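Local coordinates for GMP reductase (Trypanosoma brucei brucei, PDB 6JIG), which probably catalyses the NADPH-dependent reductive deamination of GMP to IMP, and carries a pair of CBS domains that bind guanine nucleotides, at residues A[52-57]-A[396-401]; A[103-108]-A[130-135]; A[139-144]-A[167-172]; A[375-380]-A[438-443]. The protein carries 1 engineered substitution. All blocks are in the same frame, centred on the assembly; numbering follows the deposited sequence.

How the contacts relate
The four contacts fall into two pairs. Contacts 1 and 4 lie in the catalytic domain, their centres about 13 Å apart, and both reach the GMP in the active site: 52-57 and 396-401 hold its sugar and base, whereas 375-380 meets its phosphate. They also touch each other, K396 NZ lying 3.1 Å from T380 O. Contacts 2 and 3, centres about 10 Å apart, belong to the CBS region and share a sheet, with V132 O 2.7 Å from L142 N; a second GMP sits at the edge of contact 2. The two pairs are well separated, with about 25 Å between the nearest atoms of contacts 1 and 2 and about 41 Å between their centres.

Contact 1: residues A[52-57]-A[396-401]; sequences SNMDTV and KIIRGM. With 5GP (guanosine-5'-monophosphate), chain B.
R399 on the strand 393-399 reaches across to D55 in the loop that follows barrel strand 49-51, and the two form a salt bridge. From CB the arginine sets CG between the backbone N and the carbonyl carbon (chi1 69°), and the chain then runs extended to NE. Its CG packs 3.8 Å from T56 CG2, and CD passes D55 OD1 and the same methyl at a slightly greater distance. NE donates to D55 OD1 at 3.2 Å, CZ lies 3.5 Å from D55 OD2, and at the tip NH2 donates to D55 OD2 at 2.8 Å. The grip is side-on, one nitrogen to each oxygen, but not coplanar: the carboxylate and guanidinium planes stand 51° apart, and NH2 approaches OD2 from above the carboxylate plane although OD2 lies in the plane of the guanidinium. A water extends the link, donating to D55 OD1 and R399 O and accepting from T56 OG1.

M401 folds back beside this bridge. Its SD receives a weak bond from D55 N (3.5 Å), while its own backbone N donates to N7 of the guanine at 3.1 Å. At the start of the loop, S52 OG donates to O3' of the ribose at 2.8 Å, so the two segments hold base and sugar of one nucleotide. M54 lies alongside, its CE against R399 O (3.3 Å) and I398 CG1.

Helix 404-414 packs on D55 and R399 through A406, strand 431-435 pairs with 393-399, and N53 is anchored by D259 at the end of barrel strand 255-259.

Contact 2: residues A[103-108]-A[130-135]; sequences RIILPH and LLVVNC. With 5GP (guanosine-5'-monophosphate), chain C.
I105 and L130 form the apolar centre of this pairing, with CD1 of the isoleucine 3.9 Å from CD1 of the leucine. CG2 of I105 also meets V132 CG2, and P107 continues this face by laying its CB against V132 CG1. On the opposite face of the sheet I104 turns CG2 toward V133 CG1 (3.8 Å), the two side chains crossing at about a right angle; CG2 sits beside the backbone N (CG1 chi1 47°), which also brings it near L131 CB.

Between the faces runs a parallel ladder. L131 N donates to R103 O at 3.1 Å, I105 N to L131 O at 2.9 Å, and V133 N to I105 O at 3.0 Å. At the ligand end, R103 N donates to O6 of the guanine of a bound GMP at 2.9 Å, and R103 CG packs against that oxygen (3.3 Å). The guanidinium makes a cation-pi contact with W120.

A backbone ladder, flanked by apolar side chains on both faces, ties together the two strands of a beta-alpha-beta unit, whose helix is 111-118. The N-H at its edge suits the keto oxygen of guanine, consistent with R103 binding both GMP and GTP; the 6-amino group of adenine would probably present N-H in place of this acceptor.

Contact 3: residues A[139-144]-A[167-172]; sequences RKLLGI and DKMVVS
M169 reaches I144 because its CG stands beside the backbone N (chi1 -63°), its chain then runs straight, and only the last torsion bends (chi3 62°). That bend lays the CE methyl against the isoleucine, 3.6 Å from I144 CB, with I144 CG2 almost as near at 3.7 Å from the same methyl. The two side chains approach obliquely.

The sulfur settles on backbone as well as side chain: SD lies 3.6 Å from G143 C, with G143 CA equally close, and I144 CG2 is only slightly farther from it. L141 packs less closely: its CD2 lies 4.2 Å from V171 CG2 and 4.4 Å from M169 CE. No hydrogen bond joins the segments; the contact is made by apolar groups and the sulfur.

Strand 193-197 closes over the same patch, P195 lying against both L141 and M169, while V197 touches V171. A classic beta bulge sets L142 and G143 together opposite V132 in strand 141-146, which runs antiparallel between strands 129-133 and 164-165. This is the mixed sheet of the CBS module: the loop after strand 164-165 folds back so that M169 packs on the bulged strand 141-146, and I144 on that strand touches C129, a residue of the second GMP site.

Contact 4: residues A[375-380]-A[438-443]; sequences NMLAGT and GPVGPI. With 5GP (guanosine-5'-monophosphate), chain B.
T380 makes the close part of this contact, packing its side chain against the start of helix 440-457. Its CB comes to 3.2 Å from G438 O, and its CG2 methyl touches I443 CD1 at 3.6 Å. The hydroxyl is placed between the backbone N and the carbonyl carbon (chi1 56°), which turns it inward: OG1 donates to L377 O at 2.7 Å, in the plane of that carbonyl, and also rests 3.8 Å from V440 CB. The same oxygen of L377 takes only a weak bond from T380 N, so the side chain strengthens the closure of the type II turn from L377 to T380. L377 adds a second close point, its CD2 meeting V440 CG2 at 3.7 Å, the two side chains oblique to each other. M62 of helix 60-68 packs on L377, T380 and V440.

The fit is looser at two other points: M376 O lies 4.2 Å from I443 CG2, and G379 O is as far from G438 N. The solvent side is at P439, exposed and turned away from the turn, and no hydrogen bond spans the two segments. Polar links come instead from neighbours: K437 NZ bonds to the carbonyls of N375 and A378, and E382 accepts from V440 N.

At the ligand end N375 N donates to O2P of GMP at 2.8 Å, and G374 N also bonds to the nucleotide. In phosphate-binding TIM barrels, the IMPDH/GMPR family among them, amides just past the C-terminal ends of late strands, here the eighth, 370-373, grip the phosphate.

Contact 1: residues A[52-57]-A[396-401]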
# COMPACT_ATOMS: atom_id res chain seq x y z
N SER A 52 24.73 -19.78 -16.04
CA SER A 52 23.84 -19.91 -17.19
C SER A 52 24.37 -19.15 -18.40
O SER A 52 24.85 -18.02 -18.28
CB SER A 52 22.45 -19.38 -16.85
OG SER A 52 21.58 -19.50 -17.96
N ASN A 53 24.21 -19.75 -19.58
CA ASN A 53 24.46 -19.09 -20.87
C ASN A 53 23.31 -18.13 -21.18
O ASN A 53 22.49 -18.34 -22.07
CB ASN A 53 24.63 -20.12 -21.98
CG ASN A 53 23.53 -21.18 -21.98
OD1 ASN A 53 23.23 -21.79 -20.95
ND2 ASN A 53 22.93 -21.41 -23.15
N MET A 54 23.27 -17.05 -20.41
CA MET A 54 22.37 -15.93 -20.61
C MET A 54 23.20 -14.67 -20.80
O MET A 54 24.26 -14.53 -20.18
CB MET A 54 21.43 -15.76 -19.42
CG MET A 54 20.45 -16.90 -19.28
SD MET A 54 19.55 -16.79 -17.73
CE MET A 54 18.77 -15.19 -17.96
N ASP A 55 22.72 -13.76 -21.65
CA ASP A 55 23.53 -12.58 -21.91
C ASP A 55 23.48 -11.57 -20.78
O ASP A 55 24.15 -10.54 -20.88
CB ASP A 55 23.15 -11.93 -23.25
CG ASP A 55 21.74 -11.34 -23.29
OD1 ASP A 55 20.98 -11.43 -22.30
OD2 ASP A 55 21.41 -10.75 -24.35
N THR A 56 22.76 -11.85 -19.69
CA THR A 56 22.85 -11.06 -18.47
C THR A 56 23.55 -11.82 -17.34
O THR A 56 23.58 -11.33 -16.21
CB THR A 56 21.45 -10.61 -18.01
OG1 THR A 56 20.61 -11.76 -17.86
CG2 THR A 56 20.83 -9.68 -19.04
N VAL A 57 24.11 -12.99 -17.62
CA VAL A 57 24.75 -13.77 -16.56
C VAL A 57 26.21 -14.08 -16.89
O VAL A 57 27.10 -13.75 -16.10
CB VAL A 57 23.96 -15.08 -16.29
CG1 VAL A 57 24.71 -15.93 -15.29
CG2 VAL A 57 22.55 -14.76 -15.75
N LYS A 396 20.63 -4.53 -11.61
CA LYS A 396 21.11 -4.93 -12.92
C LYS A 396 19.98 -5.65 -13.65
O LYS A 396 19.08 -6.22 -13.03
CB LYS A 396 22.34 -5.85 -12.84
CG LYS A 396 23.68 -5.12 -12.72
CD LYS A 396 24.85 -6.05 -13.04
CE LYS A 396 26.18 -5.38 -12.72
NZ LYS A 396 27.33 -6.16 -13.27
N ILE A 397 20.03 -5.61 -14.98
CA ILE A 397 19.01 -6.25 -15.81
C ILE A 397 19.22 -7.75 -15.83
O ILE A 397 20.36 -8.24 -15.90
CB ILE A 397 19.03 -5.67 -17.23
CG1 ILE A 397 18.65 -4.18 -17.22
CG2 ILE A 397 18.10 -6.45 -18.16
CD1 ILE A 397 17.31 -3.91 -16.58
N ILE A 398 18.12 -8.50 -15.74
CA ILE A 398 18.08 -9.91 -16.10
C ILE A 398 16.95 -10.09 -17.11
O ILE A 398 15.88 -9.49 -16.96
CB ILE A 398 17.90 -10.83 -14.87
CG1 ILE A 398 18.13 -12.30 -15.25
CG2 ILE A 398 16.52 -10.62 -14.21
CD1 ILE A 398 17.91 -13.26 -14.10
N ARG A 399 17.20 -10.86 -18.16
CA ARG A 399 16.21 -10.97 -19.22
C ARG A 399 16.26 -12.34 -19.87
O ARG A 399 17.33 -12.96 -19.99
CB ARG A 399 16.41 -9.87 -20.28
CG ARG A 399 17.66 -10.02 -21.12
CD ARG A 399 17.94 -8.75 -21.88
NE ARG A 399 19.12 -8.87 -22.73
CZ ARG A 399 19.68 -7.84 -23.36
NH1 ARG A 399 19.17 -6.62 -23.21
NH2 ARG A 399 20.76 -8.02 -24.12
N GLY A 400 15.09 -12.81 -20.29
CA GLY A 400 15.01 -14.10 -20.95
C GLY A 400 15.61 -14.06 -22.34
O GLY A 400 15.55 -13.05 -23.04
N MET A 401 16.22 -15.19 -22.72
CA MET A 401 16.82 -15.33 -24.04
C MET A 401 15.79 -15.57 -25.14
O MET A 401 16.14 -15.51 -26.32
CB MET A 401 17.85 -16.47 -24.02
CG MET A 401 19.02 -16.21 -23.06
SD MET A 401 20.11 -14.86 -23.62
CE MET A 401 21.27 -15.78 -24.64
P 5GP B . 17.03 -19.19 -13.41
O1P 5GP B . 15.70 -19.55 -12.76
O2P 5GP B . 17.17 -17.72 -13.73
O3P 5GP B . 18.23 -19.80 -12.73
O5' 5GP B . 16.93 -20.00 -14.78
C5' 5GP B . 17.82 -19.78 -15.87
C4' 5GP B . 17.48 -20.69 -17.03
O4' 5GP B . 16.26 -20.24 -17.66
C3' 5GP B . 18.48 -20.71 -18.18
O3' 5GP B . 19.63 -21.50 -17.91
C2' 5GP B . 17.63 -21.22 -19.36
O2' 5GP B . 17.52 -22.63 -19.38
C1' 5GP B . 16.24 -20.67 -19.01
N9 5GP B . 15.86 -19.52 -19.85
C8 5GP B . 16.55 -18.39 -20.04
N7 5GP B . 15.82 -17.59 -20.86
C5 5GP B . 14.67 -18.25 -21.15
C6 5GP B . 13.55 -17.94 -21.91
O6 5GP B . 13.48 -16.84 -22.49
N1 5GP B . 12.55 -18.84 -22.01
C2 5GP B . 12.61 -20.03 -21.38
N2 5GP B . 11.59 -20.91 -21.50
N3 5GP B . 13.68 -20.35 -20.62
C4 5GP B . 14.71 -19.47 -20.50
O HOH W 1 19.90 -12.76 -20.54

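Contact 2: residues A[103-108]-A[130-135]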
# COMPACT_ATOMS: atom_id res chain seq x y z
N ARG A 103 52.91 -11.32 -24.64
CA ARG A 103 52.93 -9.99 -25.24
C ARG A 103 54.34 -9.42 -25.21
O ARG A 103 55.07 -9.56 -24.23
CB ARG A 103 51.96 -9.06 -24.50
CG ARG A 103 50.52 -9.58 -24.40
CD ARG A 103 49.93 -9.85 -25.79
NE ARG A 103 49.71 -8.60 -26.52
CZ ARG A 103 49.36 -8.52 -27.80
NH1 ARG A 103 49.18 -9.63 -28.52
NH2 ARG A 103 49.19 -7.33 -28.36
N ILE A 104 54.72 -8.76 -26.31
CA ILE A 104 56.08 -8.28 -26.49
C ILE A 104 56.05 -6.80 -26.85
O ILE A 104 55.01 -6.22 -27.15
CB ILE A 104 56.86 -9.08 -27.56
CG1 ILE A 104 56.04 -9.27 -28.84
CG2 ILE A 104 57.24 -10.43 -27.02
CD1 ILE A 104 56.10 -8.14 -29.80
N ILE A 105 57.24 -6.20 -26.85
CA ILE A 105 57.43 -4.81 -27.25
C ILE A 105 58.84 -4.69 -27.79
O ILE A 105 59.71 -5.52 -27.51
CB ILE A 105 57.17 -3.85 -26.06
CG1 ILE A 105 56.96 -2.42 -26.56
CG2 ILE A 105 58.30 -3.97 -25.03
CD1 ILE A 105 56.51 -1.49 -25.48
N LEU A 106 59.08 -3.63 -28.58
CA LEU A 106 60.40 -3.45 -29.18
C LEU A 106 61.20 -2.40 -28.41
O LEU A 106 60.63 -1.51 -27.77
CB LEU A 106 60.25 -3.03 -30.65
CG LEU A 106 59.30 -3.94 -31.43
CD1 LEU A 106 58.91 -3.34 -32.78
CD2 LEU A 106 59.89 -5.33 -31.61
N PRO A 107 62.54 -2.48 -28.44
CA PRO A 107 63.33 -1.68 -27.49
C PRO A 107 63.30 -0.18 -27.77
O PRO A 107 63.48 0.60 -26.83
CB PRO A 107 64.75 -2.25 -27.63
CG PRO A 107 64.76 -2.92 -28.95
CD PRO A 107 63.38 -3.44 -29.18
N HIS A 108 63.08 0.25 -29.01
CA HIS A 108 63.07 1.67 -29.32
C HIS A 108 61.71 2.32 -29.08
O HIS A 108 61.57 3.52 -29.32
CB HIS A 108 63.50 1.91 -30.77
CG HIS A 108 64.90 1.46 -31.07
ND1 HIS A 108 65.86 1.32 -30.09
CD2 HIS A 108 65.51 1.13 -32.24
CE1 HIS A 108 66.99 0.91 -30.64
NE2 HIS A 108 66.80 0.79 -31.94
N LEU A 130 55.86 -7.06 -20.32
CA LEU A 130 56.07 -7.23 -21.75
C LEU A 130 57.51 -7.67 -21.95
O LEU A 130 58.43 -7.11 -21.34
CB LEU A 130 55.82 -5.93 -22.53
CG LEU A 130 54.51 -5.17 -22.32
CD1 LEU A 130 54.58 -3.80 -23.02
CD2 LEU A 130 53.32 -5.98 -22.82
N LEU A 131 57.72 -8.69 -22.79
CA LEU A 131 59.07 -9.12 -23.12
C LEU A 131 59.60 -8.25 -24.25
O LEU A 131 58.90 -8.03 -25.25
CB LEU A 131 59.08 -10.61 -23.48
CG LEU A 131 58.60 -11.35 -22.23
CD1 LEU A 131 57.74 -12.56 -22.53
CD2 LEU A 131 59.76 -11.69 -21.29
N VAL A 132 60.80 -7.73 -24.08
CA VAL A 132 61.43 -6.88 -25.08
C VAL A 132 62.17 -7.77 -26.06
O VAL A 132 63.03 -8.56 -25.66
CB VAL A 132 62.37 -5.85 -24.43
CG1 VAL A 132 62.91 -4.89 -25.48
CG2 VAL A 132 61.63 -5.10 -23.34
N VAL A 133 61.83 -7.66 -27.34
CA VAL A 133 62.41 -8.49 -28.39
C VAL A 133 62.88 -7.60 -29.53
O VAL A 133 62.45 -6.45 -29.67
CB VAL A 133 61.42 -9.56 -28.91
CG1 VAL A 133 60.94 -10.47 -27.77
CG2 VAL A 133 60.26 -8.90 -29.63
N ASN A 134 63.77 -8.15 -30.36
CA ASN A 134 64.39 -7.33 -31.40
C ASN A 134 63.40 -6.95 -32.49
O ASN A 134 63.38 -5.79 -32.94
CB ASN A 134 65.61 -8.06 -31.97
CG ASN A 134 65.25 -9.27 -32.80
OD1 ASN A 134 64.20 -9.88 -32.60
ND2 ASN A 134 66.12 -9.62 -33.74
N CYS A 135 62.55 -7.88 -32.91
CA CYS A 135 61.55 -7.60 -33.94
C CYS A 135 60.44 -8.62 -33.83
O CYS A 135 60.61 -9.69 -33.24
CB CYS A 135 62.16 -7.62 -35.35
SG CYS A 135 62.62 -9.26 -35.92
P 5GP C . 50.83 -10.12 -13.57
O1P 5GP C . 51.65 -10.58 -12.38
O2P 5GP C . 51.56 -10.19 -14.90
O3P 5GP C . 49.87 -8.98 -13.34
O5' 5GP C . 49.85 -11.33 -13.84
C5' 5GP C . 49.96 -12.01 -15.06
C4' 5GP C . 48.73 -12.80 -15.37
O4' 5GP C . 48.35 -12.49 -16.75
C3' 5GP C . 48.99 -14.31 -15.33
O3' 5GP C . 47.84 -15.01 -14.87
C2' 5GP C . 49.29 -14.63 -16.79
O2' 5GP C . 49.10 -15.97 -17.18
C1' 5GP C . 48.35 -13.67 -17.52
N9 5GP C . 48.80 -13.37 -18.87
C8 5GP C . 48.16 -13.77 -19.99
N7 5GP C . 48.87 -13.39 -21.07
C5 5GP C . 49.99 -12.77 -20.62
C6 5GP C . 51.07 -12.19 -21.28
O6 5GP C . 51.11 -12.19 -22.53
N1 5GP C . 52.05 -11.63 -20.56
C2 5GP C . 52.02 -11.62 -19.22
N2 5GP C . 53.05 -11.05 -18.55
N3 5GP C . 50.97 -12.18 -18.54
C4 5GP C . 49.95 -12.76 -19.23

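Contact 3: residues A[139-144]-A[167-172]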
# COMPACT_ATOMS: atom_id res chain seq x y z
N ARG A 139 61.54 -12.41 -32.57
CA ARG A 139 61.29 -12.44 -31.13
C ARG A 139 62.52 -12.90 -30.35
O ARG A 139 62.41 -13.65 -29.38
CB ARG A 139 60.08 -13.31 -30.80
CG ARG A 139 58.79 -12.85 -31.44
CD ARG A 139 57.59 -13.66 -30.95
NE ARG A 139 56.34 -12.94 -31.17
CZ ARG A 139 55.41 -12.73 -30.25
NH1 ARG A 139 55.55 -13.20 -29.00
NH2 ARG A 139 54.31 -12.05 -30.57
N LYS A 140 63.70 -12.46 -30.79
CA LYS A 140 64.91 -12.68 -30.01
C LYS A 140 64.81 -11.86 -28.73
O LYS A 140 64.59 -10.64 -28.77
CB LYS A 140 66.15 -12.28 -30.82
N LEU A 141 64.94 -12.52 -27.58
CA LEU A 141 64.67 -11.88 -26.30
C LEU A 141 65.80 -10.93 -25.92
O LEU A 141 66.95 -11.35 -25.79
CB LEU A 141 64.46 -12.94 -25.22
CG LEU A 141 64.07 -12.43 -23.83
CD1 LEU A 141 62.67 -11.80 -23.87
CD2 LEU A 141 64.13 -13.55 -22.81
N LEU A 142 65.46 -9.66 -25.72
CA LEU A 142 66.44 -8.67 -25.29
C LEU A 142 66.30 -8.28 -23.82
O LEU A 142 67.28 -7.82 -23.22
CB LEU A 142 66.33 -7.39 -26.13
CG LEU A 142 66.23 -7.61 -27.64
CD1 LEU A 142 66.06 -6.28 -28.37
CD2 LEU A 142 67.44 -8.37 -28.17
N GLY A 143 65.12 -8.45 -23.24
CA GLY A 143 64.92 -8.08 -21.86
C GLY A 143 63.44 -8.09 -21.52
O GLY A 143 62.62 -8.64 -22.26
N ILE A 144 63.12 -7.46 -20.40
CA ILE A 144 61.76 -7.50 -19.88
C ILE A 144 61.44 -6.15 -19.25
O ILE A 144 62.30 -5.51 -18.63
CB ILE A 144 61.60 -8.65 -18.87
CG1 ILE A 144 60.12 -8.86 -18.50
CG2 ILE A 144 62.45 -8.43 -17.63
CD1 ILE A 144 59.90 -10.05 -17.60
N ASP A 167 70.55 -10.64 -20.25
CA ASP A 167 71.66 -11.23 -19.52
C ASP A 167 71.51 -11.07 -18.01
O ASP A 167 72.24 -11.73 -17.26
CB ASP A 167 72.99 -10.63 -20.00
CG ASP A 167 73.32 -9.31 -19.32
OD1 ASP A 167 72.41 -8.48 -19.14
OD2 ASP A 167 74.51 -9.10 -18.98
N LYS A 168 70.58 -10.23 -17.56
CA LYS A 168 70.25 -10.12 -16.15
C LYS A 168 68.97 -10.88 -15.78
O LYS A 168 68.52 -10.81 -14.63
CB LYS A 168 70.11 -8.64 -15.76
N MET A 169 68.39 -11.60 -16.73
CA MET A 169 67.16 -12.35 -16.50
C MET A 169 67.47 -13.82 -16.21
O MET A 169 68.55 -14.33 -16.51
CB MET A 169 66.23 -12.25 -17.72
CG MET A 169 65.76 -10.84 -18.02
SD MET A 169 64.68 -10.78 -19.46
CE MET A 169 63.34 -11.82 -18.89
N VAL A 170 66.49 -14.50 -15.61
CA VAL A 170 66.50 -15.95 -15.48
C VAL A 170 65.69 -16.52 -16.64
O VAL A 170 64.49 -16.23 -16.78
CB VAL A 170 65.93 -16.40 -14.13
CG1 VAL A 170 65.89 -17.92 -14.02
CG2 VAL A 170 66.75 -15.81 -13.00
N VAL A 171 66.36 -17.29 -17.50
CA VAL A 171 65.77 -17.77 -18.74
C VAL A 171 65.98 -19.28 -18.82
O VAL A 171 66.96 -19.81 -18.31
CB VAL A 171 66.39 -17.05 -19.96
CG1 VAL A 171 65.71 -17.47 -21.24
CG2 VAL A 171 66.28 -15.53 -19.79
N SER A 172 65.03 -19.97 -19.45
CA SER A 172 65.09 -21.42 -19.56
C SER A 172 64.93 -21.81 -21.02
O SER A 172 64.39 -21.04 -21.82
CB SER A 172 64.01 -22.07 -18.66
OG SER A 172 63.94 -23.48 -18.81

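Contact 4: residues A[375-380]-A[438-443]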
# COMPACT_ATOMS: atom_id res chain seq x y z
N ASN A 375 19.32 -16.47 -12.40
CA ASN A 375 18.90 -15.40 -11.50
C ASN A 375 19.81 -15.27 -10.27
O ASN A 375 20.15 -14.16 -9.86
CB ASN A 375 17.45 -15.64 -11.06
CG ASN A 375 16.88 -14.48 -10.27
OD1 ASN A 375 17.21 -13.31 -10.51
ND2 ASN A 375 16.00 -14.79 -9.32
N MET A 376 20.19 -16.39 -9.66
CA MET A 376 21.00 -16.30 -8.45
C MET A 376 22.37 -15.67 -8.70
O MET A 376 22.97 -15.14 -7.75
CB MET A 376 21.14 -17.68 -7.81
CG MET A 376 19.81 -18.19 -7.24
SD MET A 376 19.87 -19.94 -6.76
CE MET A 376 20.72 -19.68 -5.23
N LEU A 377 22.88 -15.68 -9.93
CA LEU A 377 24.16 -15.04 -10.25
C LEU A 377 24.02 -13.72 -10.99
O LEU A 377 25.01 -12.98 -11.11
CB LEU A 377 25.04 -15.98 -11.09
CG LEU A 377 25.22 -17.41 -10.55
CD1 LEU A 377 26.01 -18.27 -11.53
CD2 LEU A 377 25.88 -17.41 -9.19
N ALA A 378 22.83 -13.40 -11.50
CA ALA A 378 22.64 -12.12 -12.16
C ALA A 378 22.80 -11.00 -11.14
O ALA A 378 22.60 -11.19 -9.94
CB ALA A 378 21.25 -12.06 -12.81
N GLY A 379 23.22 -9.83 -11.62
CA GLY A 379 23.44 -8.71 -10.74
C GLY A 379 24.69 -8.79 -9.90
O GLY A 379 24.93 -7.89 -9.08
N THR A 380 25.50 -9.84 -10.05
CA THR A 380 26.79 -9.82 -9.40
C THR A 380 27.74 -8.93 -10.19
O THR A 380 27.47 -8.55 -11.33
CB THR A 380 27.35 -11.23 -9.26
OG1 THR A 380 27.42 -11.84 -10.55
CG2 THR A 380 26.43 -12.08 -8.36
N GLY A 438 27.03 -7.83 -5.49
CA GLY A 438 28.44 -7.85 -5.16
C GLY A 438 29.19 -8.90 -5.96
O GLY A 438 28.67 -9.43 -6.95
N PRO A 439 30.42 -9.22 -5.56
CA PRO A 439 31.19 -10.23 -6.30
C PRO A 439 30.56 -11.61 -6.20
O PRO A 439 29.96 -11.97 -5.18
CB PRO A 439 32.57 -10.19 -5.63
CG PRO A 439 32.31 -9.63 -4.27
CD PRO A 439 31.19 -8.65 -4.45
N VAL A 440 30.71 -12.39 -7.27
CA VAL A 440 30.03 -13.68 -7.37
C VAL A 440 30.70 -14.74 -6.49
O VAL A 440 30.05 -15.70 -6.06
CB VAL A 440 29.95 -14.15 -8.84
CG1 VAL A 440 31.28 -14.68 -9.30
CG2 VAL A 440 28.89 -15.23 -9.02
N GLY A 441 31.99 -14.59 -6.20
CA GLY A 441 32.73 -15.55 -5.41
C GLY A 441 32.11 -15.90 -4.07
O GLY A 441 31.82 -17.07 -3.78
N PRO A 442 31.91 -14.90 -3.21
CA PRO A 442 31.28 -15.19 -1.90
C PRO A 442 29.90 -15.80 -2.03
O PRO A 442 29.51 -16.61 -1.18
CB PRO A 442 31.23 -13.81 -1.22
CG PRO A 442 32.28 -13.00 -1.90
CD PRO A 442 32.33 -13.49 -3.33
N ILE A 443 29.14 -15.41 -3.06
CA ILE A 443 27.81 -15.97 -3.27
C ILE A 443 27.90 -17.45 -3.61
O ILE A 443 27.15 -18.27 -3.07
CB ILE A 443 27.07 -15.17 -4.36
CG1 ILE A 443 26.62 -13.82 -3.80
CG2 ILE A 443 25.88 -15.94 -4.87
CD1 ILE A 443 26.39 -12.82 -4.87
P 5GP B . 17.03 -19.19 -13.41
O1P 5GP B . 15.70 -19.55 -12.76
O2P 5GP B . 17.17 -17.72 -13.73
O3P 5GP B . 18.23 -19.80 -12.73
O5' 5GP B . 16.93 -20.00 -14.78
C5' 5GP B . 17.82 -19.78 -15.87
C4' 5GP B . 17.48 -20.69 -17.03
O4' 5GP B . 16.26 -20.24 -17.66
C3' 5GP B . 18.48 -20.71 -18.18
O3' 5GP B . 19.63 -21.50 -17.91
C2' 5GP B . 17.63 -21.22 -19.36
O2' 5GP B . 17.52 -22.63 -19.38
C1' 5GP B . 16.24 -20.67 -19.01
N9 5GP B . 15.86 -19.52 -19.85
C8 5GP B . 16.55 -18.39 -20.04
N7 5GP B . 15.82 -17.59 -20.86
C5 5GP B . 14.67 -18.25 -21.15
C6 5GP B . 13.55 -17.94 -21.91
O6 5GP B . 13.48 -16.84 -22.49
N1 5GP B . 12.55 -18.84 -22.01
C2 5GP B . 12.61 -20.03 -21.38
N2 5GP B . 11.59 -20.91 -21.50
N3 5GP B . 13.68 -20.35 -20.62
C4 5GP B . 14.71 -19.47 -20.50